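Local coordinates for protein xyloglucan-specific endo-beta-1,4-glucanase BoGH5A (Bacteroides ovatus, PDB 3ZMR) that hydrolyses internal beta-1,4-glucosidic linkages of the xyloglucan backbone with retention of configuration, releasing xyloglucan oligosaccharides, at residues A[23-28]-A[57-62]; A[43-48]-A[71-76]; A[17-22]-A[87-92]; A[8-13]-A[28-33]. All coordinates share one frame; numbering follows the deposited sequence.

Contact 1: residues A[23-28]-A[57-62]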
loop_
_atom_site.group_PDB
_atom_site.type_symbol
_atom_site.label_atom_id
_atom_site.label_comp_id
_atom_site.label_asym_id
_atom_site.label_seq_id
_atom_site.Cartn_x
_atom_site.Cartn_y
_atom_site.Cartn_z
ATOM N N GLY A 23 8.202 10.772 14.749
ATOM C CA GLY A 23 7.875 12.186 14.984
ATOM C C GLY A 23 7.103 12.245 16.298
ATOM O O GLY A 23 6.190 11.434 16.520
ATOM N N SER A 24 7.469 13.166 17.183
ATOM C CA SER A 24 6.790 13.318 18.462
ATOM C C SER A 24 7.130 14.647 19.128
ATOM O O SER A 24 8.004 15.384 18.662
ATOM C CB SER A 24 7.119 12.176 19.415
ATOM O OG SER A 24 8.450 12.259 19.865
ATOM N N ARG A 25 6.436 14.930 20.224
ATOM C CA ARG A 25 6.592 16.192 20.925
ATOM C C ARG A 25 6.646 15.977 22.434
ATOM O O ARG A 25 6.079 15.015 22.958
ATOM C CB ARG A 25 5.455 17.171 20.577
ATOM C CG ARG A 25 4.148 16.959 21.337
ATOM C CD ARG A 25 3.035 16.297 20.558
ATOM N NE ARG A 25 1.824 16.298 21.388
ATOM C CZ ARG A 25 1.262 15.252 22.006
ATOM N NH1 ARG A 25 1.758 14.024 21.883
ATOM N NH2 ARG A 25 0.167 15.440 22.764
ATOM N N GLN A 26 7.304 16.906 23.122
ATOM C CA GLN A 26 7.372 16.955 24.569
ATOM C C GLN A 26 7.172 18.399 25.003
ATOM O O GLN A 26 7.836 19.318 24.504
ATOM C CB GLN A 26 8.702 16.433 25.124
ATOM C CG GLN A 26 8.902 14.941 24.851
ATOM C CD GLN A 26 10.271 14.444 25.245
ATOM O OE1 GLN A 26 10.929 15.012 26.112
ATOM N NE2 GLN A 26 10.704 13.374 24.610
ATOM N N THR A 27 6.267 18.571 25.965
ATOM C CA THR A 27 6.035 19.883 26.568
ATOM C C THR A 27 7.033 20.083 27.723
ATOM O O THR A 27 7.161 19.237 28.645
ATOM C CB THR A 27 4.601 20.019 27.094
ATOM O OG1 THR A 27 3.684 19.837 26.026
ATOM C CG2 THR A 27 4.356 21.381 27.722
ATOM N N ILE A 28 7.755 21.194 27.661
ATOM C CA ILE A 28 8.636 21.621 28.735
ATOM C C ILE A 28 8.122 22.949 29.302
ATOM O O ILE A 28 7.196 23.553 28.759
ATOM C CB ILE A 28 10.115 21.712 28.278
ATOM C CG1 ILE A 28 10.360 22.904 27.329
ATOM C CG2 ILE A 28 10.525 20.367 27.678
ATOM C CD1 ILE A 28 11.830 23.115 27.003
ATOM N N TYR A 57 4.525 27.057 29.048
ATOM C CA TYR A 57 4.663 25.720 28.469
ATOM C C TYR A 57 5.051 25.813 27.002
ATOM O O TYR A 57 4.318 26.411 26.177
ATOM C CB TYR A 57 3.402 24.881 28.644
ATOM C CG TYR A 57 3.204 24.387 30.057
ATOM C CD1 TYR A 57 4.187 23.620 30.712
ATOM C CD2 TYR A 57 2.028 24.662 30.737
ATOM C CE1 TYR A 57 3.980 23.161 31.988
ATOM C CE2 TYR A 57 1.824 24.187 32.015
ATOM C CZ TYR A 57 2.828 23.454 32.643
ATOM O OH TYR A 57 2.637 22.977 33.938
ATOM N N VAL A 58 6.211 25.228 26.680
ATOM C CA VAL A 58 6.790 25.278 25.351
ATOM C C VAL A 58 6.963 23.843 24.855
ATOM O O VAL A 58 7.412 22.969 25.601
ATOM C CB VAL A 58 8.180 25.976 25.355
ATOM C CG1 VAL A 58 8.871 25.928 23.983
ATOM C CG2 VAL A 58 8.012 27.426 25.802
ATOM N N ASN A 59 6.582 23.609 23.604
ATOM C CA ASN A 59 6.754 22.300 22.994
ATOM C C ASN A 59 8.038 22.181 22.214
ATOM O O ASN A 59 8.422 23.084 21.473
ATOM C CB ASN A 59 5.573 21.936 22.113
ATOM C CG ASN A 59 4.450 21.288 22.878
ATOM O OD1 ASN A 59 4.177 21.597 24.038
ATOM N ND2 ASN A 59 3.778 20.386 22.211
ATOM N N ILE A 60 8.727 21.076 22.444
ATOM C CA ILE A 60 9.867 20.693 21.613
ATOM C C ILE A 60 9.413 19.491 20.775
ATOM O O ILE A 60 8.976 18.477 21.329
ATOM C CB ILE A 60 11.116 20.343 22.459
ATOM C CG1 ILE A 60 11.504 21.531 23.366
ATOM C CG2 ILE A 60 12.277 19.949 21.550
ATOM C CD1 ILE A 60 11.799 22.848 22.653
ATOM N N THR A 61 9.483 19.650 19.453
ATOM C CA THR A 61 8.962 18.680 18.498
ATOM C C THR A 61 10.076 18.226 17.560
ATOM O O THR A 61 10.849 19.037 17.031
ATOM C CB THR A 61 7.788 19.273 17.683
ATOM O OG1 THR A 61 6.824 19.829 18.589
ATOM C CG2 THR A 61 7.101 18.199 16.808
ATOM N N VAL A 62 10.165 16.919 17.365
ATOM C CA VAL A 62 11.116 16.356 16.431
ATOM C C VAL A 62 10.394 15.727 15.255
ATOM O O VAL A 62 9.329 15.100 15.406
ATOM C CB VAL A 62 12.068 15.318 17.093
ATOM C CG1 VAL A 62 12.888 15.973 18.213
ATOM C CG2 VAL A 62 11.314 14.078 17.593
#

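Contact 2: residues A[43-48]-A[71-76]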
loop_
_atom_site.group_PDB
_atom_site.type_symbol
_atom_site.label_atom_id
_atom_site.label_comp_id
_atom_site.label_asym_id
_atom_site.label_seq_id
_atom_site.Cartn_x
_atom_site.Cartn_y
_atom_site.Cartn_z
ATOM N N SER A 43 17.187 21.800 11.988
ATOM C CA SER A 43 15.874 22.032 11.380
ATOM C C SER A 43 14.852 20.970 11.755
ATOM O O SER A 43 13.660 21.238 11.719
ATOM C CB SER A 43 15.990 22.136 9.854
ATOM O OG SER A 43 16.480 20.935 9.288
ATOM N N TRP A 44 15.321 19.782 12.143
ATOM C CA TRP A 44 14.399 18.672 12.518
ATOM C C TRP A 44 13.899 18.753 13.972
ATOM O O TRP A 44 13.041 17.977 14.405
ATOM C CB TRP A 44 15.042 17.289 12.287
ATOM C CG TRP A 44 16.390 17.076 12.981
ATOM C CD1 TRP A 44 17.635 17.249 12.412
ATOM C CD2 TRP A 44 16.639 16.696 14.353
ATOM N NE1 TRP A 44 18.618 16.978 13.321
ATOM C CE2 TRP A 44 18.051 16.653 14.521
ATOM C CE3 TRP A 44 15.815 16.367 15.453
ATOM C CZ2 TRP A 44 18.655 16.310 15.728
ATOM C CZ3 TRP A 44 16.426 16.020 16.673
ATOM C CH2 TRP A 44 17.844 15.976 16.782
ATOM N N CYS A 45 14.454 19.691 14.719
ATOM C CA CYS A 45 14.080 19.965 16.087
ATOM C C CYS A 45 13.484 21.376 16.147
ATOM O O CYS A 45 14.146 22.368 15.836
ATOM C CB CYS A 45 15.302 19.849 16.999
ATOM S SG CYS A 45 14.959 20.143 18.743
ATOM N N LYS A 46 12.210 21.448 16.505
ATOM C CA LYS A 46 11.486 22.718 16.528
ATOM C C LYS A 46 10.958 23.054 17.917
ATOM O O LYS A 46 10.516 22.195 18.662
ATOM C CB LYS A 46 10.343 22.720 15.498
ATOM C CG LYS A 46 10.801 22.804 14.037
ATOM C CD LYS A 46 11.577 24.084 13.733
ATOM C CE LYS A 46 12.058 24.129 12.291
ATOM N NZ LYS A 46 13.140 25.133 12.095
ATOM N N SER A 47 11.005 24.337 18.229
ATOM C CA SER A 47 10.337 24.926 19.392
ATOM C C SER A 47 9.020 25.552 18.953
ATOM O O SER A 47 8.943 26.210 17.912
ATOM C CB SER A 47 11.198 26.011 20.048
ATOM O OG SER A 47 10.506 26.661 21.092
ATOM N N SER A 48 7.980 25.367 19.761
ATOM C CA SER A 48 6.680 26.033 19.491
ATOM C C SER A 48 6.766 27.561 19.579
ATOM O O SER A 48 5.943 28.288 18.996
ATOM C CB SER A 48 5.633 25.550 20.502
ATOM O OG SER A 48 6.069 25.780 21.822
ATOM N N ARG A 71 20.830 11.039 16.255
ATOM C CA ARG A 71 21.140 12.435 15.973
ATOM C C ARG A 71 20.895 13.307 17.193
ATOM O O ARG A 71 20.087 12.985 18.074
ATOM C CB ARG A 71 20.384 12.965 14.756
ATOM C CG ARG A 71 18.867 12.870 14.821
ATOM C CD ARG A 71 18.277 13.234 13.470
ATOM N NE ARG A 71 16.807 13.321 13.523
ATOM C CZ ARG A 71 16.026 13.645 12.491
ATOM N NH1 ARG A 71 16.545 13.915 11.302
ATOM N NH2 ARG A 71 14.706 13.696 12.636
ATOM N N THR A 72 21.611 14.423 17.216
ATOM C CA THR A 72 21.562 15.343 18.338
ATOM C C THR A 72 21.380 16.794 17.897
ATOM O O THR A 72 21.708 17.191 16.783
ATOM C CB THR A 72 22.833 15.258 19.207
ATOM O OG1 THR A 72 23.985 15.639 18.431
ATOM C CG2 THR A 72 23.014 13.840 19.793
ATOM N N ALA A 73 20.819 17.566 18.807
ATOM C CA ALA A 73 20.616 18.992 18.614
ATOM C C ALA A 73 20.670 19.691 19.969
ATOM O O ALA A 73 20.720 19.057 21.049
ATOM C CB ALA A 73 19.276 19.246 17.966
ATOM N N THR A 74 20.702 21.017 19.902
ATOM C CA THR A 74 20.495 21.821 21.110
ATOM C C THR A 74 19.319 22.769 20.917
ATOM O O THR A 74 18.930 23.099 19.788
ATOM C CB THR A 74 21.742 22.635 21.511
ATOM O OG1 THR A 74 22.081 23.529 20.446
ATOM C CG2 THR A 74 22.904 21.722 21.808
ATOM N N VAL A 75 18.751 23.160 22.048
ATOM C CA VAL A 75 17.738 24.208 22.140
ATOM C C VAL A 75 18.299 25.248 23.111
ATOM O O VAL A 75 18.631 24.935 24.270
ATOM C CB VAL A 75 16.397 23.646 22.673
ATOM C CG1 VAL A 75 15.367 24.756 22.825
ATOM C CG2 VAL A 75 15.858 22.561 21.730
ATOM N N THR A 76 18.408 26.480 22.624
ATOM C CA THR A 76 19.006 27.567 23.389
ATOM C C THR A 76 17.957 28.560 23.816
ATOM O O THR A 76 17.262 29.152 22.976
ATOM C CB THR A 76 20.076 28.267 22.543
ATOM O OG1 THR A 76 21.121 27.331 22.295
ATOM C CG2 THR A 76 20.680 29.498 23.263
#

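Contact 3: residues A[17-22]-A[87-92]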
loop_
_atom_site.group_PDB
_atom_site.type_symbol
_atom_site.label_atom_id
_atom_site.label_comp_id
_atom_site.label_asym_id
_atom_site.label_seq_id
_atom_site.Cartn_x
_atom_site.Cartn_y
_atom_site.Cartn_z
ATOM N N LEU A 17 16.837 16.109 26.868
ATOM C CA LEU A 17 15.649 15.463 26.312
ATOM C C LEU A 17 16.039 14.295 25.388
ATOM O O LEU A 17 17.018 14.376 24.622
ATOM C CB LEU A 17 14.826 16.488 25.518
ATOM C CG LEU A 17 14.345 17.733 26.276
ATOM C CD1 LEU A 17 13.612 18.683 25.343
ATOM C CD2 LEU A 17 13.521 17.397 27.524
ATOM N N GLU A 18 15.195 13.271 25.410
ATOM C CA GLU A 18 15.376 12.041 24.632
ATOM C C GLU A 18 14.092 11.747 23.859
ATOM O O GLU A 18 13.013 11.666 24.468
ATOM C CB GLU A 18 15.689 10.846 25.558
ATOM C CG GLU A 18 16.842 11.059 26.524
ATOM C CD GLU A 18 18.199 10.636 25.999
ATOM O OE1 GLU A 18 18.276 9.880 25.008
ATOM O OE2 GLU A 18 19.206 11.063 26.599
ATOM N N PHE A 19 14.252 11.508 22.544
ATOM C CA PHE A 19 13.138 11.170 21.657
ATOM C C PHE A 19 13.465 9.856 20.933
ATOM O O PHE A 19 14.623 9.584 20.581
ATOM C CB PHE A 19 12.928 12.262 20.617
ATOM C CG PHE A 19 12.433 13.580 21.169
ATOM C CD1 PHE A 19 13.296 14.496 21.742
ATOM C CD2 PHE A 19 11.102 13.926 21.059
ATOM C CE1 PHE A 19 12.821 15.720 22.219
ATOM C CE2 PHE A 19 10.617 15.121 21.539
ATOM C CZ PHE A 19 11.478 16.031 22.109
ATOM N N ASP A 20 12.442 9.049 20.675
ATOM C CA ASP A 20 12.638 7.914 19.762
ATOM C C ASP A 20 12.544 8.417 18.292
ATOM O O ASP A 20 12.388 9.625 18.020
ATOM C CB ASP A 20 11.726 6.719 20.110
ATOM C CG ASP A 20 10.277 6.961 19.848
ATOM O OD1 ASP A 20 9.936 7.844 19.051
ATOM O OD2 ASP A 20 9.472 6.220 20.445
ATOM N N ALA A 21 12.663 7.483 17.355
ATOM C CA ALA A 21 12.757 7.819 15.939
ATOM C C ALA A 21 11.462 8.358 15.319
ATOM O O ALA A 21 11.494 8.946 14.246
ATOM C CB ALA A 21 13.207 6.613 15.149
ATOM N N ARG A 22 10.343 8.109 15.975
ATOM C CA ARG A 22 9.053 8.616 15.480
ATOM C C ARG A 22 9.031 10.135 15.565
ATOM O O ARG A 22 9.733 10.727 16.367
ATOM C CB ARG A 22 7.885 8.076 16.318
ATOM C CG ARG A 22 7.716 6.581 16.281
ATOM C CD ARG A 22 6.555 6.162 17.168
ATOM N NE ARG A 22 6.937 6.104 18.574
ATOM C CZ ARG A 22 6.133 5.717 19.559
ATOM N NH1 ARG A 22 4.876 5.361 19.302
ATOM N NH2 ARG A 22 6.579 5.698 20.811
ATOM N N ILE A 87 19.697 23.318 26.214
ATOM C CA ILE A 87 19.108 21.998 26.406
ATOM C C ILE A 87 19.635 21.038 25.329
ATOM O O ILE A 87 19.702 21.372 24.164
ATOM C CB ILE A 87 17.562 22.107 26.294
ATOM C CG1 ILE A 87 16.997 22.993 27.411
ATOM C CG2 ILE A 87 16.908 20.725 26.247
ATOM C CD1 ILE A 87 15.567 23.470 27.184
ATOM N N ASN A 88 20.031 19.844 25.756
ATOM C CA ASN A 88 20.424 18.777 24.828
ATOM C C ASN A 88 19.175 18.020 24.355
ATOM O O ASN A 88 18.288 17.736 25.164
ATOM C CB ASN A 88 21.368 17.768 25.502
ATOM C CG ASN A 88 22.753 18.353 25.805
ATOM O OD1 ASN A 88 23.417 18.913 24.929
ATOM N ND2 ASN A 88 23.176 18.229 27.063
ATOM N N VAL A 89 19.155 17.699 23.058
ATOM C CA VAL A 89 18.155 16.831 22.443
ATOM C C VAL A 89 18.841 15.690 21.700
ATOM O O VAL A 89 19.685 15.917 20.823
ATOM C CB VAL A 89 17.259 17.614 21.454
ATOM C CG1 VAL A 89 16.233 16.691 20.791
ATOM C CG2 VAL A 89 16.568 18.751 22.190
ATOM N N LYS A 90 18.449 14.471 22.052
ATOM C CA LYS A 90 18.974 13.267 21.395
ATOM C C LYS A 90 17.778 12.490 20.857
ATOM O O LYS A 90 16.813 12.239 21.576
ATOM C CB LYS A 90 19.745 12.387 22.377
ATOM C CG LYS A 90 20.374 11.143 21.745
ATOM C CD LYS A 90 21.141 10.312 22.768
ATOM C CE LYS A 90 22.341 11.050 23.319
ATOM N NZ LYS A 90 23.039 10.224 24.347
ATOM N N GLN A 91 17.877 12.103 19.596
ATOM C CA GLN A 91 16.862 11.290 18.936
ATOM C C GLN A 91 17.488 9.993 18.391
ATOM O O GLN A 91 18.440 10.036 17.626
ATOM C CB GLN A 91 16.185 12.058 17.814
ATOM C CG GLN A 91 15.046 11.258 17.207
ATOM C CD GLN A 91 14.274 11.983 16.121
ATOM O OE1 GLN A 91 14.811 12.830 15.394
ATOM N NE2 GLN A 91 12.994 11.597 15.956
ATOM N N SER A 92 16.912 8.859 18.783
ATOM C CA SER A 92 17.428 7.556 18.373
ATOM C C SER A 92 17.077 7.195 16.941
ATOM O O SER A 92 16.223 7.817 16.306
ATOM C CB SER A 92 17.045 6.448 19.343
ATOM O OG SER A 92 15.668 6.374 19.502
HETATM O O HOH W 1 13.651 4.792 18.110
#

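Contact 4: residues A[8-13]-A[28-33]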
loop_
_atom_site.group_PDB
_atom_site.type_symbol
_atom_site.label_atom_id
_atom_site.label_comp_id
_atom_site.label_asym_id
_atom_site.label_seq_id
_atom_site.Cartn_x
_atom_site.Cartn_y
_atom_site.Cartn_z
ATOM N N LEU A 8 16.293 33.688 34.560
ATOM C CA LEU A 8 15.871 32.689 33.574
ATOM C C LEU A 8 16.165 31.287 34.102
ATOM O O LEU A 8 17.330 30.917 34.334
ATOM C CB LEU A 8 16.581 32.927 32.241
ATOM C CG LEU A 8 16.272 31.934 31.114
ATOM C CD1 LEU A 8 14.818 32.013 30.650
ATOM C CD2 LEU A 8 17.207 32.169 29.940
ATOM N N GLU A 9 15.105 30.503 34.288
ATOM C CA GLU A 9 15.218 29.194 34.907
ATOM C C GLU A 9 14.520 28.106 34.079
ATOM O O GLU A 9 13.433 28.309 33.491
ATOM C CB GLU A 9 14.674 29.234 36.336
ATOM C CG GLU A 9 15.367 30.290 37.201
ATOM C CD GLU A 9 15.218 30.054 38.686
ATOM O OE1 GLU A 9 14.210 29.449 39.107
ATOM O OE2 GLU A 9 16.114 30.490 39.437
ATOM N N VAL A 10 15.194 26.968 33.984
ATOM C CA VAL A 10 14.631 25.763 33.389
ATOM C C VAL A 10 15.002 24.571 34.248
ATOM O O VAL A 10 16.191 24.324 34.485
ATOM C CB VAL A 10 15.162 25.519 31.974
ATOM C CG1 VAL A 10 14.609 24.209 31.402
ATOM C CG2 VAL A 10 14.816 26.688 31.069
ATOM N N ALA A 11 13.986 23.848 34.707
ATOM C CA ALA A 11 14.178 22.689 35.595
ATOM C C ALA A 11 15.140 21.660 34.988
ATOM O O ALA A 11 15.194 21.481 33.759
ATOM C CB ALA A 11 12.848 22.042 35.959
ATOM N N GLN A 12 15.920 21.025 35.859
ATOM C CA GLN A 12 16.954 20.043 35.439
ATOM C C GLN A 12 16.371 18.911 34.586
ATOM O O GLN A 12 17.014 18.452 33.630
ATOM C CB GLN A 12 17.731 19.475 36.648
ATOM C CG GLN A 12 18.912 18.592 36.255
ATOM C CD GLN A 12 19.980 19.324 35.443
ATOM O OE1 GLN A 12 20.295 20.489 35.707
ATOM N NE2 GLN A 12 20.561 18.627 34.471
ATOM N N GLU A 13 15.153 18.489 34.914
ATOM C CA GLU A 13 14.446 17.444 34.155
ATOM C C GLU A 13 14.293 17.773 32.661
ATOM O O GLU A 13 14.085 16.877 31.844
ATOM C CB GLU A 13 13.057 17.176 34.758
ATOM C CG GLU A 13 12.101 18.359 34.664
ATOM C CD GLU A 13 10.829 18.161 35.452
ATOM O OE1 GLU A 13 10.003 17.322 35.035
ATOM O OE2 GLU A 13 10.656 18.846 36.489
ATOM N N ILE A 28 7.755 21.194 27.661
ATOM C CA ILE A 28 8.636 21.621 28.735
ATOM C C ILE A 28 8.122 22.949 29.302
ATOM O O ILE A 28 7.196 23.553 28.759
ATOM C CB ILE A 28 10.115 21.712 28.278
ATOM C CG1 ILE A 28 10.360 22.904 27.329
ATOM C CG2 ILE A 28 10.525 20.367 27.678
ATOM C CD1 ILE A 28 11.830 23.115 27.003
ATOM N N GLN A 29 8.732 23.392 30.396
ATOM C CA GLN A 29 8.381 24.673 30.998
ATOM C C GLN A 29 9.607 25.568 31.100
ATOM O O GLN A 29 10.650 25.164 31.593
ATOM C CB GLN A 29 7.701 24.485 32.363
ATOM C CG GLN A 29 7.046 25.746 32.922
ATOM C CD GLN A 29 6.294 25.495 34.213
ATOM O OE1 GLN A 29 6.844 24.945 35.172
ATOM N NE2 GLN A 29 5.043 25.910 34.261
ATOM N N ILE A 30 9.435 26.796 30.643
ATOM C CA ILE A 30 10.426 27.866 30.753
ATOM C C ILE A 30 9.938 28.853 31.832
ATOM O O ILE A 30 8.839 29.366 31.749
ATOM C CB ILE A 30 10.578 28.633 29.418
ATOM C CG1 ILE A 30 10.878 27.679 28.250
ATOM C CG2 ILE A 30 11.626 29.740 29.548
ATOM C CD1 ILE A 30 12.008 26.691 28.488
ATOM N N ASP A 31 10.748 29.094 32.858
ATOM C CA ASP A 31 10.412 30.052 33.918
ATOM C C ASP A 31 11.291 31.283 33.738
ATOM O O ASP A 31 12.352 31.409 34.348
ATOM C CB ASP A 31 10.624 29.401 35.287
ATOM C CG ASP A 31 10.025 30.201 36.438
ATOM O OD1 ASP A 31 9.490 31.300 36.222
ATOM O OD2 ASP A 31 10.093 29.717 37.586
ATOM N N GLY A 32 10.832 32.201 32.901
ATOM C CA GLY A 32 11.664 33.332 32.490
ATOM C C GLY A 32 11.147 34.728 32.794
ATOM O O GLY A 32 10.073 34.906 33.356
ATOM N N PRO A 33 11.917 35.747 32.402
ATOM C CA PRO A 33 11.556 37.149 32.667
ATOM C C PRO A 33 10.551 37.693 31.669
ATOM O O PRO A 33 9.915 36.915 30.950
ATOM C CB PRO A 33 12.903 37.868 32.569
ATOM C CG PRO A 33 13.677 37.052 31.589
ATOM C CD PRO A 33 13.251 35.626 31.787
HETATM O O HOH W 2 11.340 24.723 34.158
#

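Contact 1: residues A[23-28]-A[57-62]
S24, Q26 and I28 pair with V62, I60 and V58 in three antiparallel hydrogen-bonded pairs, each closing a ring of two backbone bonds, so every N-H and C=O of these six residues that faces the partner strand is satisfied. The bond from I60 N to Q26 O is the straightest, at 174°. That from I28 N to V58 O is short, at 2.7 Å, while S24 N to V62 O stretches to 3.2 Å where the pairing begins. In the non-hydrogen-bonded pairs R25–T61 and T27–N59 no N-H faces across. CA-H groups make a second, weaker approach to carbonyls that already hold an N-H, as where R25 CA lies 3.3 Å from I60 O. The backbone polar groups of N59 and T61 turn to S48 and K46, because 55-62 is the middle strand of a three-stranded antiparallel sheet of the BACON domain, with 24-31 and 45-47 on its flanks. On the face bearing R25, T27, N59 and T61, T27 OG1 donates to N59 OD1 at 2.7 Å, standing 36° out of the amide carbonyl plane. With chi1 at -59°, the threonine hydroxyl sits beside its backbone N and the methyl CG2 swings over to Y57 CD1, 3.7 Å away. N59 ND2 lies against the aliphatic CG of R25, at 3.6 Å, while the guanidinium leads away. Isoleucine and valine suit the other, inward face, where I28 CD1 meets I60 CG1 at 4.0 Å. Q26 also points inward there, its NE2 satisfied by E18 O of the opposing sheet.

Contact 2: residues A[43-48]-A[71-76]
W44 lies flat against R71 in a cation-pi stack, R71 CZ over the five-membered ring, with the indole and guanidinium planes only 4° apart and their centres separated by 3.7 Å. R71 NE sits over one face of the indole, 3.5 Å from W44 CD2, while the methylene CD of R71 makes a CH-pi contact with the five-membered ring. The tryptophan CG is placed between its backbone N and carbonyl carbon (chi1 55°), which turns the ring toward the facing strand. Its far edge reaches the backbone there, with W44 CZ2 3.3 Å from T72 O, and the same carbon touches A73 CB at 3.7 Å. The small side chain of A73 leaves room for the bulky indole. C45 follows. Its own CB backs the other face of the W44 ring and meets A73 CB at 4.1 Å. C45 SG, anti to the backbone N (chi1 -179°), extends over to V75 CG2, 3.9 Å away, as a compact apolar group in the interior. W44, just before strand 45-47, and C45 on it join one sheet to strand 71-78 of the other, face to face across the beta-sandwich. The meeting relies on stacking and apolar contact. R71 NE donates to Q91 OE1 and NH2 makes a weak bond to E63 O, so the guanidinium is held flat by polar partners as well as by the ring, whose pi electrons probably help to stabilise its charge where it is partly withdrawn from solvent.

Contact 3: residues A[17-22]-A[87-92]
L17, E18 and F19 run parallel to V89, K90 and Q91, at 17° between the strand directions, and the bonds from L17 N to N88 O, K90 N to L17 O, F19 N to K90 O and S92 N to F19 O lace the two backbones together. On the inward face, L17 CG rests on I87 CG2 at 3.9 Å, and the ring atom CD1 of F19 on V89 CG1 at 3.8 Å; both large apolar side chains also reach the opposing sheet at Q26 and I60. On the outer face E18 and K90 lie side by side. The glutamate bends so that its OE1 comes 3.7 Å from K90 CD, but its OE2 stays 4.5 Å from K90 NZ, too far for a salt bridge; the two charged chains suit the solvent side of the sheet. Q91, with CG anti to its backbone N (chi1 -175°) and the chain straight beyond, carries its amide under the turn, where NE2 donates to D20 O at 2.9 Å with that oxygen in the amide plane. NE2 also serves E63 O, and with OE1 held by R71 the amide's orientation is fixed. Beyond the strand, D20 OD1 accepts from R22 N in an Asx turn, and R22 grips the carboxylate side-on, NH2 reaching OD2 at 3.0 Å. A water accepting from A21 N also bonds to S92 OG, joining turn and second segment. Parallel pairing of an early strand with the last strand of a beta-sandwich is familiar from immunoglobulin-like folds; here it makes 16-19 the outermost strand of its sheet in the BACON domain.

Contact 4: residues A[8-13]-A[28-33]
E9 and D31 form a single antiparallel bridge that attaches the N-terminal arm of the BACON domain to the end of strand 24-31. The two backbone bonds of this hydrogen-bonded pair are both 2.9 Å long, yet they differ in approach: D31 N lies almost in line with the carbonyl of E9, whereas E9 N stands 38° out of the carbonyl plane of D31 O. Two residues further on, a water takes over where the chains diverge, accepting from A11 N and donating to Q29 O at 2.7 Å. The arm touches the edge of the three-stranded sheet through this one bridge before the chain crosses to strand 16-19 in the other sheet, reminiscent of the first strand of immunoglobulin-like sandwiches, which can divide its pairing between the two sheets. Apolar side chains follow the bridge on its inner side. V10 CG2 lies alongside I30 CD1, 3.8 Å away. L8 CG stands anti to the backbone N (chi1 178°), which carries CD1 toward I30 CG2, at 4.1 Å, and G32 CA, at 3.9 Å, where the absence of a side chain leaves it room; it also touches P33 CD. L8 and V10 also touch I85, and L8 and I30 touch V77, of the facing sheet. On the outer side, the carboxylates of E9 and D31 are close without touching, and E9 is poorly ordered.

In the fold
Contacts 1 and 4 both use strand 24-31 and share I28: one edge of the strand pairs fully with 57-62, while the other edge takes only a short bridge and a water from the N-terminal arm. Contact 3 belongs to the other sheet and has parallel pairing in place of antiparallel. Contact 2 differs from all three, since it joins the two sheets face to face through side chains rather than along a shared edge. Each contact mixes buried and exposed residues, with the inward apolar groups meeting in one sandwich core. R71 and Q91 couple contact 2 to contact 3, and Q26 bonds contact 1 to contact 3. The whole cluster lies away from the catalytic barrel's substrate site.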